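Local coordinates for protein putative transcriptional regulator (Streptomyces coelicolor, PDB 2ZB9) that probably acts as a TetR-family transcription regulator that binds DNA at cis-regulatory regions through a helix-turn-helix domain, at residues A71-F76 and R133-A138; Q98-T103 and A188-L193; L143-L148 and D162-V167. All blocks are in the same frame, centred on the assembly; numbering follows the deposited sequence.

Contact 1: A71-F76 and R133-A138; sequences ALDGYF and RQLYSA
Tyr136 pushes its ring into the hollow formed by Tyr75 and Phe76, presenting CE1 to the first and CD1 to the second. Helix 67-83, which carries Tyr75 and Phe76, is the one that in TetR regulators joins the DNA-binding head to the C-terminal core, to which helix 126-153 belongs. The axes of the two segments run broadly parallel, 8.4 Å apart and crossing at 34°, and a wider pi-type turn at 133-137 interrupts the regular winding beside the interface. With CG anti to the backbone N (chi1 -168°), the Tyr136 ring extends across the gap, so that CE1 lies 3.5 Å from Tyr75 CD2, at the edge of the Tyr75 ring. These two rings are inclined by 54°, neither stacked nor perpendicular. Phe76 closes the other side: its CD2 is 3.8 Å from Tyr136 CD1, while its CB abuts the carbonyl Leu135 O at 3.5 Å. Further along, Leu72 fits the notch between successive residues, with its CB 3.9 Å from Leu135 CB and its CD1 against Tyr136 CB. Helix 110-122 adds Leu115 to the packing of both tyrosines.

No direct hydrogen bond crosses; two waters do the bridging. One donates to Asp73 OD1 (2.7 Å) and to Leu135 O; the other links Tyr75 OH with Tyr136 OH. Asp73 OD2 is meanwhile held by Trp64 and by a salt bridge to Arg25. The chemistry thus implies an apolar interlock with water-mediated polar links, in which one probably ionised carboxylate connects the DNA-binding head to the core.

Contact 2: Q98-T103 and A188-L193; sequences QLRAFT and AFVTAL
Leu99 and Val190 mark the nearest backbone approach, CA to CA 6.6 Å, between two segments whose axes run roughly antiparallel at 147° and approach to 10.0 Å. Both belong to the all-helical TetR C-terminal domain, where helix 91-108 packs beside helix 187-199. Val190 is the wedge, and its two methyls divide the work. CG1, anti to the backbone N, meets Leu99 CB at 3.6 Å and also brushes Arg100 CG; CG2 presses tightly on Thr103 OG1. Arg100 reaches over this apolar patch with its chain extended from CG to NE, bringing NH2 to Thr191 OG1 at 3.0 Å. That hydrogen bond is bent (143° at the hydrogen), and the acceptor sits near the guanidinium edge, 16° out of its plane. Asp187 reinforces both partners: its carboxylate forms a salt bridge with Arg100 NE, and its carbonyl O is hydrogen-bonded to Thr191 OG1, an arrangement that would limit rotation of the guanidinium. Just beyond, Leu193 packs on Val165 of the second subunit. Within helix 91-108, the hydroxyl against the valine is held in place: Thr103 OG1 donates to Leu99 O at 3.0 Å, approaching that carbonyl from the opposite face of its plane to Thr103 N.

Contact 3: L143-L148 and D162-V167; sequences LAAERL and DVQVLV
Gln164, whose amide NE2 rests on Ala145 CB, gives its backbone N to Asp162 OD1 in a 3.0 Å hydrogen bond, 140° at the hydrogen, that meets the carboxylate from above its plane. This is an N-cap: Asp162 immediately precedes helix 163-179 and accepts from its first turn. The helix then crosses helix 126-153 within the all-helical TetR C-terminal domain, the segment axes lying 9.0 Å apart at 124°. Small residues of 143-148 receive larger ones of 162-167. Ala144 and Ala145 form a shallow floor, over which the Val167 CG2 methyl settles at 4.2 Å from Ala144 CB. Leu148 is the bulky exception, fitting among three side chains: its CB is 3.6 Å from Val163 CG1, and its CD2 is 3.9 Å from Leu166 CB and also near Val167 CG2. The Gln164 chain starts out away from helix 126-153 but bends at chi2 (-55°), returning NE2 to 3.4 Å from Ala145 CB; the other amide atom, OE1, is hydrogen-bonded to Arg141, which would fix the amide's rotation, while NE2 merely packs against the methyl. No hydrogen bond joins the two segments, and the union is one of aliphatic packing. Leu166 also packs on Val201 of the second subunit. At the start of the helix, Val163 CG2 stands 4.0 Å from both Ala145 O and Ala145 CB.

How the contacts relate
From the N terminus, the chain first passes the predicted helix-turn-helix and enters helix 67-83, where contact 1 opens. Helix 91-108 then opens contact 2 before helix 126-153 arrives to close contact 1, so these two loops cross. Farther along that same long helix contact 3 opens, after contact 1 has closed; helix 163-179 completes it over a short connection, and contact 3 therefore lies wholly within the span of contact 2, which helix 187-199 closes last. The centres are 16 to 22 Å apart and no two contacts touch. Contact 1 ties the DNA-binding side to the core, contacts 2 and 3 knit the core itself, and all three reach the second subunit.

Contact 1: A71-F76 and R133-A138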
loop_
_atom_site.group_PDB
_atom_site.type_symbol
_atom_site.label_atom_id
_atom_site.label_comp_id
_atom_site.label_asym_id
_atom_site.label_seq_id
_atom_site.Cartn_x
_atom_site.Cartn_y
_atom_site.Cartn_z
ATOM N N ALA A 71 14.599 -5.427 13.622
ATOM C CA ALA A 71 14.448 -5.838 12.235
ATOM C C ALA A 71 14.364 -4.650 11.277
ATOM O O ALA A 71 15.072 -4.624 10.270
ATOM C CB ALA A 71 13.219 -6.717 12.087
ATOM N N LEU A 72 13.515 -3.670 11.594
ATOM C CA LEU A 72 13.338 -2.491 10.735
ATOM C C LEU A 72 14.608 -1.672 10.546
ATOM O O LEU A 72 14.924 -1.254 9.433
ATOM C CB LEU A 72 12.243 -1.562 11.283
ATOM C CG LEU A 72 10.749 -1.737 10.956
ATOM C CD1 LEU A 72 10.571 -2.051 9.471
ATOM C CD2 LEU A 72 10.149 -2.825 11.795
ATOM N N ASP A 73 15.328 -1.420 11.632
ATOM C CA ASP A 73 16.556 -0.638 11.546
ATOM C C ASP A 73 17.593 -1.412 10.733
ATOM O O ASP A 73 18.286 -0.841 9.889
ATOM C CB ASP A 73 17.088 -0.340 12.948
ATOM C CG ASP A 73 17.980 0.894 12.994
ATOM O OD1 ASP A 73 18.150 1.573 11.955
ATOM O OD2 ASP A 73 18.506 1.189 14.089
ATOM N N GLY A 74 17.695 -2.716 10.980
ATOM C CA GLY A 74 18.645 -3.518 10.225
ATOM C C GLY A 74 18.259 -3.549 8.753
ATOM O O GLY A 74 19.113 -3.465 7.863
ATOM N N TYR A 75 16.963 -3.655 8.485
ATOM C CA TYR A 75 16.499 -3.700 7.107
ATOM C C TYR A 75 16.808 -2.402 6.375
ATOM O O TYR A 75 17.345 -2.423 5.270
ATOM C CB TYR A 75 14.995 -3.967 7.046
ATOM C CG TYR A 75 14.504 -4.158 5.632
ATOM C CD1 TYR A 75 14.725 -5.355 4.953
ATOM C CD2 TYR A 75 13.877 -3.118 4.951
ATOM C CE1 TYR A 75 14.335 -5.509 3.620
ATOM C CE2 TYR A 75 13.486 -3.259 3.625
ATOM C CZ TYR A 75 13.719 -4.451 2.966
ATOM O OH TYR A 75 13.348 -4.571 1.647
ATOM N N PHE A 76 16.481 -1.270 6.991
ATOM C CA PHE A 76 16.738 0.022 6.360
ATOM C C PHE A 76 18.206 0.148 5.935
ATOM O O PHE A 76 18.513 0.551 4.810
ATOM C CB PHE A 76 16.348 1.162 7.312
ATOM C CG PHE A 76 16.625 2.534 6.763
ATOM C CD1 PHE A 76 17.910 3.082 6.823
ATOM C CD2 PHE A 76 15.605 3.275 6.164
ATOM C CE1 PHE A 76 18.177 4.346 6.292
ATOM C CE2 PHE A 76 15.859 4.537 5.631
ATOM C CZ PHE A 76 17.151 5.078 5.693
ATOM N N ARG A 133 7.350 3.455 10.710
ATOM C CA ARG A 133 7.491 4.823 10.215
ATOM C C ARG A 133 8.805 5.463 10.671
ATOM O O ARG A 133 9.547 6.032 9.868
ATOM C CB ARG A 133 6.319 5.695 10.694
ATOM C CG ARG A 133 4.959 5.335 10.087
ATOM C CD ARG A 133 3.935 6.458 10.294
ATOM N NE ARG A 133 3.528 6.597 11.693
ATOM C CZ ARG A 133 2.682 5.775 12.311
ATOM N NH1 ARG A 133 2.144 4.752 11.656
ATOM N NH2 ARG A 133 2.374 5.969 13.589
ATOM N N GLN A 134 9.100 5.365 11.961
ATOM C CA GLN A 134 10.314 5.980 12.495
ATOM C C GLN A 134 11.622 5.389 11.997
ATOM O O GLN A 134 12.588 6.115 11.792
ATOM C CB GLN A 134 10.294 5.946 14.029
ATOM C CG GLN A 134 9.325 6.958 14.636
ATOM C CD GLN A 134 9.181 6.835 16.150
ATOM O OE1 GLN A 134 8.527 7.663 16.787
ATOM N NE2 GLN A 134 9.781 5.798 16.728
ATOM N N LEU A 135 11.653 4.078 11.788
ATOM C CA LEU A 135 12.879 3.426 11.357
ATOM C C LEU A 135 12.972 3.116 9.863
ATOM O O LEU A 135 14.061 2.864 9.352
ATOM C CB LEU A 135 13.078 2.149 12.178
ATOM C CG LEU A 135 13.145 2.386 13.693
ATOM C CD1 LEU A 135 13.116 1.049 14.424
ATOM C CD2 LEU A 135 14.411 3.174 14.041
ATOM N N TYR A 136 11.846 3.141 9.156
ATOM C CA TYR A 136 11.892 2.857 7.728
ATOM C C TYR A 136 11.188 3.834 6.783
ATOM O O TYR A 136 11.839 4.645 6.132
ATOM C CB TYR A 136 11.367 1.445 7.439
ATOM C CG TYR A 136 11.655 1.009 6.021
ATOM C CD1 TYR A 136 12.946 0.625 5.642
ATOM C CD2 TYR A 136 10.662 1.040 5.041
ATOM C CE1 TYR A 136 13.240 0.285 4.325
ATOM C CE2 TYR A 136 10.944 0.704 3.718
ATOM C CZ TYR A 136 12.234 0.330 3.368
ATOM O OH TYR A 136 12.527 0.004 2.062
ATOM N N SER A 137 9.862 3.760 6.710
ATOM C CA SER A 137 9.116 4.590 5.766
ATOM C C SER A 137 9.309 6.101 5.814
ATOM O O SER A 137 9.423 6.732 4.763
ATOM C CB SER A 137 7.616 4.260 5.833
ATOM O OG SER A 137 7.065 4.566 7.097
ATOM N N ALA A 138 9.338 6.695 7.003
ATOM C CA ALA A 138 9.509 8.143 7.080
ATOM C C ALA A 138 10.789 8.583 6.382
ATOM O O ALA A 138 10.788 9.548 5.618
ATOM C CB ALA A 138 9.517 8.614 8.534
HETATM O O HOH W 1 16.538 3.263 10.627
HETATM O O HOH W 2 12.768 -2.310 0.354
#

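Contact 2: Q98-T103 and A188-L193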
loop_
_atom_site.group_PDB
_atom_site.type_symbol
_atom_site.label_atom_id
_atom_site.label_comp_id
_atom_site.label_asym_id
_atom_site.label_seq_id
_atom_site.Cartn_x
_atom_site.Cartn_y
_atom_site.Cartn_z
ATOM N N GLN A 98 15.988 4.073 -9.923
ATOM C CA GLN A 98 15.685 3.795 -8.518
ATOM C C GLN A 98 14.480 2.866 -8.371
ATOM O O GLN A 98 14.510 1.942 -7.566
ATOM C CB GLN A 98 15.446 5.107 -7.760
ATOM C CG GLN A 98 15.557 5.021 -6.235
ATOM C CD GLN A 98 14.404 4.284 -5.588
ATOM O OE1 GLN A 98 13.309 4.221 -6.138
ATOM N NE2 GLN A 98 14.639 3.742 -4.395
ATOM N N LEU A 99 13.423 3.103 -9.144
ATOM C CA LEU A 99 12.232 2.254 -9.069
ATOM C C LEU A 99 12.560 0.818 -9.488
ATOM O O LEU A 99 11.964 -0.132 -8.978
ATOM C CB LEU A 99 11.099 2.781 -9.966
ATOM C CG LEU A 99 9.955 3.672 -9.457
ATOM C CD1 LEU A 99 9.531 3.239 -8.053
ATOM C CD2 LEU A 99 10.383 5.116 -9.458
ATOM N N ARG A 100 13.496 0.657 -10.423
ATOM C CA ARG A 100 13.875 -0.690 -10.867
ATOM C C ARG A 100 14.676 -1.425 -9.798
ATOM O O ARG A 100 14.486 -2.622 -9.586
ATOM C CB ARG A 100 14.659 -0.625 -12.180
ATOM C CG ARG A 100 13.742 -0.468 -13.391
ATOM C CD ARG A 100 14.479 -0.040 -14.653
ATOM N NE ARG A 100 13.512 0.176 -15.728
ATOM C CZ ARG A 100 13.730 0.897 -16.823
ATOM N NH1 ARG A 100 14.899 1.493 -17.023
ATOM N NH2 ARG A 100 12.760 1.032 -17.718
ATOM N N ALA A 101 15.570 -0.714 -9.119
ATOM C CA ALA A 101 16.346 -1.337 -8.053
ATOM C C ALA A 101 15.357 -1.704 -6.932
ATOM O O ALA A 101 15.464 -2.761 -6.305
ATOM C CB ALA A 101 17.414 -0.367 -7.543
ATOM N N PHE A 102 14.376 -0.832 -6.709
ATOM C CA PHE A 102 13.356 -1.054 -5.688
ATOM C C PHE A 102 12.547 -2.299 -6.029
ATOM O O PHE A 102 12.307 -3.152 -5.179
ATOM C CB PHE A 102 12.424 0.157 -5.612
ATOM C CG PHE A 102 11.298 -0.001 -4.635
ATOM C CD1 PHE A 102 11.548 -0.041 -3.269
ATOM C CD2 PHE A 102 9.980 -0.087 -5.077
ATOM C CE1 PHE A 102 10.494 -0.159 -2.350
ATOM C CE2 PHE A 102 8.921 -0.206 -4.171
ATOM C CZ PHE A 102 9.182 -0.241 -2.806
ATOM N N THR A 103 12.122 -2.385 -7.284
ATOM C CA THR A 103 11.346 -3.521 -7.757
ATOM C C THR A 103 12.138 -4.816 -7.634
ATOM O O THR A 103 11.595 -5.850 -7.250
ATOM C CB THR A 103 10.905 -3.306 -9.224
ATOM O OG1 THR A 103 9.918 -2.268 -9.262
ATOM C CG2 THR A 103 10.311 -4.583 -9.810
ATOM N N ALA A 188 7.438 -3.234 -17.066
ATOM C CA ALA A 188 6.458 -2.489 -17.845
ATOM C C ALA A 188 5.635 -1.633 -16.885
ATOM O O ALA A 188 5.310 -0.474 -17.172
ATOM C CB ALA A 188 5.553 -3.451 -18.608
ATOM N N PHE A 189 5.301 -2.222 -15.744
ATOM C CA PHE A 189 4.536 -1.534 -14.721
ATOM C C PHE A 189 5.353 -0.343 -14.221
ATOM O O PHE A 189 4.878 0.793 -14.199
ATOM C CB PHE A 189 4.232 -2.504 -13.577
ATOM C CG PHE A 189 3.652 -1.852 -12.359
ATOM C CD1 PHE A 189 2.497 -1.089 -12.442
ATOM C CD2 PHE A 189 4.253 -2.027 -11.117
ATOM C CE1 PHE A 189 1.945 -0.505 -11.303
ATOM C CE2 PHE A 189 3.711 -1.449 -9.970
ATOM C CZ PHE A 189 2.552 -0.687 -10.066
ATOM N N VAL A 190 6.591 -0.617 -13.833
ATOM C CA VAL A 190 7.495 0.409 -13.344
ATOM C C VAL A 190 7.639 1.562 -14.333
ATOM O O VAL A 190 7.460 2.722 -13.972
ATOM C CB VAL A 190 8.888 -0.183 -13.077
ATOM C CG1 VAL A 190 9.893 0.927 -12.821
ATOM C CG2 VAL A 190 8.821 -1.130 -11.888
ATOM N N THR A 191 7.961 1.236 -15.582
ATOM C CA THR A 191 8.141 2.256 -16.606
ATOM C C THR A 191 6.886 3.090 -16.817
ATOM O O THR A 191 6.974 4.305 -16.983
ATOM C CB THR A 191 8.570 1.631 -17.952
ATOM O OG1 THR A 191 9.769 0.872 -17.757
ATOM C CG2 THR A 191 8.847 2.714 -18.979
ATOM N N ALA A 192 5.723 2.445 -16.797
ATOM C CA ALA A 192 4.455 3.149 -16.983
ATOM C C ALA A 192 4.159 4.118 -15.835
ATOM O O ALA A 192 3.580 5.185 -16.046
ATOM C CB ALA A 192 3.307 2.141 -17.130
ATOM N N LEU A 193 4.551 3.746 -14.622
ATOM C CA LEU A 193 4.319 4.604 -13.463
ATOM C C LEU A 193 4.986 5.957 -13.664
ATOM O O LEU A 193 4.393 6.994 -13.389
ATOM C CB LEU A 193 4.879 3.969 -12.189
ATOM C CG LEU A 193 4.220 2.707 -11.628
ATOM C CD1 LEU A 193 5.010 2.264 -10.388
ATOM C CD2 LEU A 193 2.764 2.983 -11.262
#

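Contact 3: L143-L148 and D162-V167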
loop_
_atom_site.group_PDB
_atom_site.type_symbol
_atom_site.label_atom_id
_atom_site.label_comp_id
_atom_site.label_asym_id
_atom_site.label_seq_id
_atom_site.Cartn_x
_atom_site.Cartn_y
_atom_site.Cartn_z
ATOM N N LEU A 143 13.865 10.698 1.612
ATOM C CA LEU A 143 14.899 10.469 0.603
ATOM C C LEU A 143 14.290 10.675 -0.788
ATOM O O LEU A 143 14.873 11.328 -1.648
ATOM C CB LEU A 143 15.444 9.040 0.746
ATOM C CG LEU A 143 16.891 8.739 1.171
ATOM C CD1 LEU A 143 17.562 9.934 1.852
ATOM C CD2 LEU A 143 16.875 7.517 2.090
ATOM N N ALA A 144 13.103 10.124 -1.002
ATOM C CA ALA A 144 12.430 10.272 -2.285
ATOM C C ALA A 144 11.960 11.719 -2.518
ATOM O O ALA A 144 12.190 12.299 -3.585
ATOM C CB ALA A 144 11.248 9.313 -2.356
ATOM N N ALA A 145 11.307 12.307 -1.521
ATOM C CA ALA A 145 10.812 13.675 -1.652
ATOM C C ALA A 145 11.970 14.629 -1.931
ATOM O O ALA A 145 11.829 15.597 -2.676
ATOM C CB ALA A 145 10.078 14.088 -0.384
ATOM N N GLU A 146 13.122 14.337 -1.337
ATOM C CA GLU A 146 14.308 15.160 -1.524
ATOM C C GLU A 146 14.774 15.132 -2.977
ATOM O O GLU A 146 15.081 16.171 -3.563
ATOM C CB GLU A 146 15.414 14.660 -0.605
ATOM C CG GLU A 146 16.595 15.578 -0.457
ATOM C CD GLU A 146 17.286 15.353 0.872
ATOM O OE1 GLU A 146 16.738 15.802 1.911
ATOM O OE2 GLU A 146 18.358 14.708 0.879
ATOM N N ARG A 147 14.836 13.942 -3.559
ATOM C CA ARG A 147 15.252 13.818 -4.950
ATOM C C ARG A 147 14.254 14.572 -5.830
ATOM O O ARG A 147 14.640 15.303 -6.740
ATOM C CB ARG A 147 15.295 12.346 -5.373
ATOM C CG ARG A 147 15.625 12.152 -6.848
ATOM C CD ARG A 147 17.009 12.714 -7.175
ATOM N NE ARG A 147 17.310 12.692 -8.603
ATOM C CZ ARG A 147 17.018 13.676 -9.450
ATOM N NH1 ARG A 147 16.412 14.773 -9.019
ATOM N NH2 ARG A 147 17.343 13.567 -10.732
ATOM N N LEU A 148 12.969 14.391 -5.541
ATOM C CA LEU A 148 11.895 15.043 -6.290
ATOM C C LEU A 148 11.944 16.572 -6.186
ATOM O O LEU A 148 11.777 17.272 -7.188
ATOM C CB LEU A 148 10.538 14.515 -5.805
ATOM C CG LEU A 148 9.928 13.311 -6.539
ATOM C CD1 LEU A 148 11.001 12.470 -7.196
ATOM C CD2 LEU A 148 9.097 12.488 -5.568
ATOM N N ASP A 162 3.151 18.958 -5.428
ATOM C CA ASP A 162 3.460 18.475 -4.088
ATOM C C ASP A 162 4.187 17.144 -4.261
ATOM O O ASP A 162 3.577 16.146 -4.657
ATOM C CB ASP A 162 2.165 18.251 -3.311
ATOM C CG ASP A 162 2.409 17.841 -1.874
ATOM O OD1 ASP A 162 3.536 17.417 -1.548
ATOM O OD2 ASP A 162 1.457 17.926 -1.069
ATOM N N VAL A 163 5.481 17.124 -3.960
ATOM C CA VAL A 163 6.275 15.907 -4.119
ATOM C C VAL A 163 5.844 14.732 -3.239
ATOM O O VAL A 163 6.038 13.580 -3.606
ATOM C CB VAL A 163 7.784 16.198 -3.897
ATOM C CG1 VAL A 163 8.269 17.170 -4.953
ATOM C CG2 VAL A 163 8.025 16.762 -2.505
ATOM N N GLN A 164 5.256 15.012 -2.084
ATOM C CA GLN A 164 4.803 13.935 -1.209
ATOM C C GLN A 164 3.715 13.113 -1.886
ATOM O O GLN A 164 3.621 11.905 -1.674
ATOM C CB GLN A 164 4.278 14.491 0.115
ATOM C CG GLN A 164 5.368 14.788 1.137
ATOM C CD GLN A 164 6.243 13.582 1.417
ATOM O OE1 GLN A 164 5.803 12.440 1.294
ATOM N NE2 GLN A 164 7.486 13.831 1.811
ATOM N N VAL A 165 2.887 13.767 -2.698
ATOM C CA VAL A 165 1.830 13.056 -3.410
ATOM C C VAL A 165 2.483 12.118 -4.424
ATOM O O VAL A 165 2.060 10.978 -4.588
ATOM C CB VAL A 165 0.880 14.030 -4.167
ATOM C CG1 VAL A 165 -0.187 13.227 -4.946
ATOM C CG2 VAL A 165 0.211 14.989 -3.181
ATOM N N LEU A 166 3.515 12.606 -5.107
ATOM C CA LEU A 166 4.211 11.796 -6.110
ATOM C C LEU A 166 4.734 10.509 -5.487
ATOM O O LEU A 166 4.654 9.440 -6.084
ATOM C CB LEU A 166 5.380 12.572 -6.718
ATOM C CG LEU A 166 5.053 13.889 -7.425
ATOM C CD1 LEU A 166 6.344 14.496 -7.970
ATOM C CD2 LEU A 166 4.061 13.641 -8.567
ATOM N N VAL A 167 5.280 10.620 -4.281
ATOM C CA VAL A 167 5.795 9.451 -3.588
ATOM C C VAL A 167 4.760 8.325 -3.569
ATOM O O VAL A 167 5.084 7.166 -3.824
ATOM C CB VAL A 167 6.191 9.798 -2.135
ATOM C CG1 VAL A 167 6.594 8.530 -1.394
ATOM C CG2 VAL A 167 7.338 10.809 -2.129
#